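Local coordinates for protein ORF 37 (Human herpesvirus 8 type M, PDB 3FHD) that cuts single- and double-stranded DNA as an endonuclease and exonuclease, processing branched viral DNA so that unit-length genomes can be packaged, at residues 81-86 with 128-133; 364-369 with 381-386. All coordinates share one frame; numbering follows the deposited sequence.

Contact 1. Residues 81-86 with 128-133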
loop_
_atom_site.group_PDB
_atom_site.type_symbol
_atom_site.label_atom_id
_atom_site.label_comp_id
_atom_site.label_asym_id
_atom_site.label_seq_id
_atom_site.Cartn_x
_atom_site.Cartn_y
_atom_site.Cartn_z
ATOM N N MET A 81 -19.412 10.219 -7.621
ATOM C CA MET A 81 -18.063 9.652 -7.681
ATOM C C MET A 81 -17.978 8.604 -8.805
ATOM O O MET A 81 -18.936 7.827 -8.997
ATOM C CB MET A 81 -17.666 9.044 -6.338
ATOM C CG MET A 81 -17.642 10.056 -5.182
ATOM S SD MET A 81 -16.233 11.220 -5.170
ATOM C CE MET A 81 -14.958 10.146 -4.494
ATOM N N PRO A 82 -16.850 8.561 -9.540
ATOM C CA PRO A 82 -15.589 9.258 -9.244
ATOM C C PRO A 82 -15.450 10.711 -9.754
ATOM O O PRO A 82 -14.373 11.292 -9.589
ATOM C CB PRO A 82 -14.578 8.371 -9.942
ATOM C CG PRO A 82 -15.324 7.934 -11.203
ATOM C CD PRO A 82 -16.745 7.759 -10.781
ATOM N N ALA A 83 -16.491 11.287 -10.370
ATOM C CA ALA A 83 -16.372 12.583 -11.043
ATOM C C ALA A 83 -15.869 13.706 -10.127
ATOM O O ALA A 83 -15.047 14.523 -10.531
ATOM C CB ALA A 83 -17.721 12.994 -11.753
ATOM N N LEU A 84 -16.378 13.760 -8.901
ATOM C CA LEU A 84 -15.963 14.844 -7.993
ATOM C C LEU A 84 -14.479 14.669 -7.534
ATOM O O LEU A 84 -13.751 15.648 -7.336
ATOM C CB LEU A 84 -16.947 14.928 -6.814
ATOM C CG LEU A 84 -16.754 16.030 -5.779
ATOM C CD1 LEU A 84 -16.623 17.418 -6.444
ATOM C CD2 LEU A 84 -17.896 15.992 -4.744
ATOM N N ARG A 85 -14.047 13.421 -7.400
ATOM C CA ARG A 85 -12.631 13.102 -7.110
ATOM C C ARG A 85 -11.705 13.550 -8.274
ATOM O O ARG A 85 -10.619 14.085 -8.014
ATOM C CB ARG A 85 -12.481 11.587 -6.848
ATOM C CG ARG A 85 -11.084 11.166 -6.388
ATOM C CD ARG A 85 -10.707 11.759 -5.051
ATOM N NE ARG A 85 -9.267 11.574 -4.783
ATOM C CZ ARG A 85 -8.676 11.770 -3.607
ATOM N NH1 ARG A 85 -9.400 12.078 -2.550
ATOM N NH2 ARG A 85 -7.356 11.594 -3.497
ATOM N N MET A 86 -12.149 13.324 -9.519
ATOM C CA MET A 86 -11.435 13.797 -10.732
ATOM C C MET A 86 -11.332 15.324 -10.728
ATOM O O MET A 86 -10.254 15.866 -10.957
ATOM C CB MET A 86 -12.125 13.314 -12.026
ATOM C CG MET A 86 -11.892 11.832 -12.342
ATOM S SD MET A 86 -10.156 11.314 -12.453
ATOM C CE MET A 86 -10.305 9.866 -11.500
ATOM N N ALA A 128 -17.161 18.745 -16.935
ATOM C CA ALA A 128 -16.176 18.145 -17.851
ATOM C C ALA A 128 -15.631 16.817 -17.301
ATOM O O ALA A 128 -15.448 15.838 -18.057
ATOM C CB ALA A 128 -15.031 19.126 -18.122
ATOM N N CYS A 129 -15.347 16.794 -16.000
ATOM C CA CYS A 129 -14.955 15.543 -15.325
ATOM C C CYS A 129 -16.062 14.498 -15.365
ATOM O O CYS A 129 -15.787 13.319 -15.554
ATOM C CB CYS A 129 -14.500 15.807 -13.891
ATOM S SG CYS A 129 -12.922 16.663 -13.875
ATOM N N SER A 130 -17.321 14.936 -15.226
ATOM C CA SER A 130 -18.443 14.015 -15.327
ATOM C C SER A 130 -18.532 13.337 -16.697
ATOM O O SER A 130 -19.159 12.266 -16.830
ATOM C CB SER A 130 -19.759 14.742 -15.033
ATOM O OG SER A 130 -20.773 13.779 -14.806
ATOM N N GLN A 131 -17.927 13.965 -17.710
ATOM C CA GLN A 131 -18.010 13.508 -19.107
ATOM C C GLN A 131 -16.792 12.660 -19.531
ATOM O O GLN A 131 -16.699 12.218 -20.688
ATOM C CB GLN A 131 -18.187 14.726 -20.037
ATOM C CG GLN A 131 -19.548 15.410 -19.924
ATOM C CD GLN A 131 -19.564 16.830 -20.503
ATOM O OE1 GLN A 131 -18.795 17.157 -21.411
ATOM N NE2 GLN A 131 -20.457 17.677 -19.979
ATOM N N MET A 132 -15.863 12.426 -18.601
ATOM C CA MET A 132 -14.683 11.587 -18.888
ATOM C C MET A 132 -15.062 10.121 -19.069
ATOM O O MET A 132 -15.991 9.654 -18.454
ATOM C CB MET A 132 -13.644 11.667 -17.759
ATOM C CG MET A 132 -13.077 13.036 -17.500
ATOM S SD MET A 132 -11.981 13.020 -16.042
ATOM C CE MET A 132 -10.567 12.166 -16.754
ATOM N N ASN A 133 -14.338 9.406 -19.925
ATOM C CA ASN A 133 -14.478 7.957 -20.005
ATOM C C ASN A 133 -13.483 7.267 -19.035
ATOM O O ASN A 133 -12.650 7.951 -18.418
ATOM C CB ASN A 133 -14.346 7.467 -21.450
ATOM C CG ASN A 133 -13.008 7.816 -22.088
ATOM O OD1 ASN A 133 -11.950 7.509 -21.561
ATOM N ND2 ASN A 133 -13.058 8.395 -23.275
#

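Contact 2. Residues 364-369 with 381-386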
loop_
_atom_site.group_PDB
_atom_site.type_symbol
_atom_site.label_atom_id
_atom_site.label_comp_id
_atom_site.label_asym_id
_atom_site.label_seq_id
_atom_site.Cartn_x
_atom_site.Cartn_y
_atom_site.Cartn_z
ATOM N N VAL A 364 11.585 -19.502 3.041
ATOM C CA VAL A 364 12.447 -18.844 4.030
ATOM C C VAL A 364 13.873 -18.705 3.482
ATOM O O VAL A 364 14.426 -19.669 3.019
ATOM C CB VAL A 364 12.456 -19.612 5.371
ATOM C CG1 VAL A 364 13.374 -18.910 6.372
ATOM C CG2 VAL A 364 11.031 -19.723 5.913
ATOM N N TYR A 365 14.447 -17.498 3.551
ATOM C CA TYR A 365 15.807 -17.221 3.081
ATOM C C TYR A 365 16.674 -16.829 4.263
ATOM O O TYR A 365 16.474 -15.787 4.878
ATOM C CB TYR A 365 15.830 -16.080 2.059
ATOM C CG TYR A 365 14.955 -16.327 0.877
ATOM C CD1 TYR A 365 15.469 -16.955 -0.252
ATOM C CD2 TYR A 365 13.597 -15.987 0.900
ATOM C CE1 TYR A 365 14.681 -17.202 -1.361
ATOM C CE2 TYR A 365 12.780 -16.247 -0.209
ATOM C CZ TYR A 365 13.348 -16.874 -1.332
ATOM O OH TYR A 365 12.590 -17.149 -2.451
ATOM N N VAL A 366 17.626 -17.679 4.597
ATOM C CA VAL A 366 18.615 -17.336 5.615
ATOM C C VAL A 366 19.735 -16.588 4.897
ATOM O O VAL A 366 20.274 -17.080 3.904
ATOM C CB VAL A 366 19.144 -18.598 6.319
ATOM C CG1 VAL A 366 20.275 -18.241 7.300
ATOM C CG2 VAL A 366 17.999 -19.339 7.033
ATOM N N LEU A 367 20.087 -15.395 5.372
ATOM C CA LEU A 367 21.104 -14.628 4.662
ATOM C C LEU A 367 22.492 -14.887 5.232
ATOM O O LEU A 367 22.617 -15.224 6.411
ATOM C CB LEU A 367 20.767 -13.131 4.678
ATOM C CG LEU A 367 19.343 -12.769 4.202
ATOM C CD1 LEU A 367 18.951 -11.349 4.595
ATOM C CD2 LEU A 367 19.211 -12.987 2.688
ATOM N N THR A 368 23.530 -14.735 4.399
ATOM C CA THR A 368 24.890 -14.741 4.902
ATOM C C THR A 368 25.147 -13.591 5.874
ATOM O O THR A 368 24.609 -12.487 5.739
ATOM C CB THR A 368 25.975 -14.718 3.779
ATOM O OG1 THR A 368 25.786 -13.569 2.939
ATOM C CG2 THR A 368 25.931 -16.000 2.956
ATOM N N ASP A 369 25.980 -13.882 6.858
ATOM C CA ASP A 369 26.341 -12.938 7.890
ATOM C C ASP A 369 27.546 -12.116 7.401
ATOM O O ASP A 369 28.601 -12.686 7.141
ATOM C CB ASP A 369 26.655 -13.721 9.162
ATOM C CG ASP A 369 26.899 -12.843 10.356
ATOM O OD1 ASP A 369 27.317 -11.670 10.211
ATOM O OD2 ASP A 369 26.668 -13.338 11.470
ATOM N N ALA A 381 20.998 -20.025 2.495
ATOM C CA ALA A 381 20.163 -21.220 2.402
ATOM C C ALA A 381 18.709 -20.826 2.269
ATOM O O ALA A 381 18.299 -19.762 2.746
ATOM C CB ALA A 381 20.359 -22.105 3.613
ATOM N N ARG A 382 17.936 -21.710 1.644
ATOM C CA ARG A 382 16.553 -21.466 1.265
ATOM C C ARG A 382 15.760 -22.729 1.591
ATOM O O ARG A 382 16.213 -23.809 1.277
ATOM C CB ARG A 382 16.531 -21.230 -0.239
ATOM C CG ARG A 382 15.253 -20.758 -0.837
ATOM C CD ARG A 382 15.397 -20.848 -2.358
ATOM N NE ARG A 382 14.140 -20.688 -3.093
ATOM C CZ ARG A 382 12.956 -21.187 -2.730
ATOM N NH1 ARG A 382 11.889 -20.961 -3.496
ATOM N NH2 ARG A 382 12.822 -21.913 -1.617
ATOM N N PHE A 383 14.593 -22.591 2.229
ATOM C CA PHE A 383 13.750 -23.750 2.570
ATOM C C PHE A 383 12.259 -23.410 2.677
ATOM O O PHE A 383 11.909 -22.272 2.927
ATOM C CB PHE A 383 14.256 -24.469 3.836
ATOM C CG PHE A 383 14.167 -23.663 5.116
ATOM C CD1 PHE A 383 13.089 -23.825 5.979
ATOM C CD2 PHE A 383 15.192 -22.786 5.491
ATOM C CE1 PHE A 383 13.008 -23.096 7.182
ATOM C CE2 PHE A 383 15.120 -22.063 6.682
ATOM C CZ PHE A 383 14.028 -22.223 7.532
ATOM N N LYS A 384 11.388 -24.402 2.500
ATOM C CA LYS A 384 9.931 -24.192 2.617
ATOM C C LYS A 384 9.451 -24.289 4.076
ATOM O O LYS A 384 9.932 -25.126 4.848
ATOM C CB LYS A 384 9.157 -25.228 1.784
ATOM C CG LYS A 384 9.420 -25.214 0.297
ATOM C CD LYS A 384 9.024 -23.893 -0.331
ATOM C CE LYS A 384 9.160 -23.964 -1.840
ATOM N NZ LYS A 384 8.159 -23.072 -2.513
ATOM N N ALA A 385 8.490 -23.450 4.450
ATOM C CA ALA A 385 7.889 -23.536 5.780
ATOM C C ALA A 385 6.366 -23.509 5.656
ATOM O O ALA A 385 5.817 -22.625 4.979
ATOM C CB ALA A 385 8.397 -22.404 6.695
ATOM N N ASN A 386 5.691 -24.484 6.276
ATOM C CA ASN A 386 4.220 -24.513 6.288
ATOM C C ASN A 386 3.648 -23.439 7.217
ATOM O O ASN A 386 2.994 -23.711 8.225
ATOM C CB ASN A 386 3.633 -25.920 6.556
ATOM C CG ASN A 386 4.260 -26.627 7.763
ATOM O OD1 ASN A 386 5.361 -26.287 8.224
ATOM N ND2 ASN A 386 3.548 -27.625 8.277
#

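Contact 1. Residues 81-86 with 128-133
Met-86 packs its CB and CG against Cys-129 and Met-132. It springs from the first turn of helix 83-100 and meets the end of helix 122-130. Its CB rests 3.9 Å from SG of Cys-129 and about as far from CB of the same cysteine. At CG the partner changes: this carbon of Met-86 lies 3.9 Å from SD of Met-132. The two methionine chains pass at a slant. Beyond CG the chain of Met-86 bends at chi2 (-56°) and again at chi3 (134°), and its end leads away from residues 128-133. The Met-86 side chain also touches Arg-137, Ile-140 and Cys-141 of helix 134-147.

Cys-129 fills the angle between Met-86 and Ala-83. With SG anti to its own carbonyl carbon (chi1 -70°), Cys-129 sets SG 3.8 Å from Met-86 C. Its CB is 3.6 Å from O of Ala-83. The methyl of Ala-83 points toward the other segment. Its CB packs 3.8 Å from CA of Ser-130, and the backbones come close, with CA of Ala-83 5.0 Å from CA of Ser-130. The side chain of Ser-130 starts away from the helix and stays at the exposed margin.

No hydrogen bond crosses between the segments. The contact is apolar and sulfur-rich. Behind it, Cys-129 touches Phe-109 and Met-132 touches Val-113, both of helix 104-113. The arrangement is plain helix-end packing: the start of one helix lies against the end of another in a mainly helical part of the alkaline nuclease, away from its magnesium site.

Contact 2. Residues 364-369 with 381-386
Phe-383 has chi1 66°, with CG between its backbone N and carbonyl carbon, and this swings the ring over Val-364. CG1 of Val-364 stands anti to its own backbone N (chi1 179°), which sets it 3.6 Å from Phe-383 CZ. The two residues form a hydrogen-bonded pair of an antiparallel beta ladder, joining strands 362-367 and 379-389 in the mixed sheet of this PD-(D/E)XK-superfamily nuclease. CB of Val-364 makes a CH-pi contact over the ring face, 3.8 Å from the Phe-383 centroid. At the ring edge, CG2 of Val-366 lies 4.0 Å from Phe-383 CE2. Leu-299 of helix 296-303 touches both Val-364 and Phe-383.

Two bonds tie the pair: Val-364 N to Phe-383 O, 2.8 Å, and Phe-383 N to Val-364 O, 3.0 Å. Val-366 N reaches Ala-381 O at 2.9 Å; the return bond is weak.

Tyr-365 and Arg-382 pair on the other face of the sheet and run side by side. The arginine chain is extended, with Arg-382 CG 3.6 Å from Tyr-365 CE1. The guanidinium plane is turned 60° from the ring, and its NH1 forms a salt bridge with Asp-363. Tyr-365 OH lies over one guanidinium face, 3.9 Å from Arg-382 NE.

Overall arrangement
From the N terminus, the chain first runs through short helices to residues 81-86. Contact 1 then closes a mainly helical excursion of 41 residues, bringing the end of helix 122-130 back to the start of helix 83-100. The chain goes on past Asp-243, just before strand 244-245, and Glu-266 and Ile-267 of strand 262-269, which bind the magnesium ion. Contact 2 closes a much shorter excursion of 11 residues, which includes helix 370-373, between neighbouring strands of the sheet. The two loops follow in series and neither nest nor cross. The centres of contact 1 and contact 2 lie about 49 Å apart, on opposite sides of the chain's centre. Contact 1 ties helices together; contact 2 ties sheet strands.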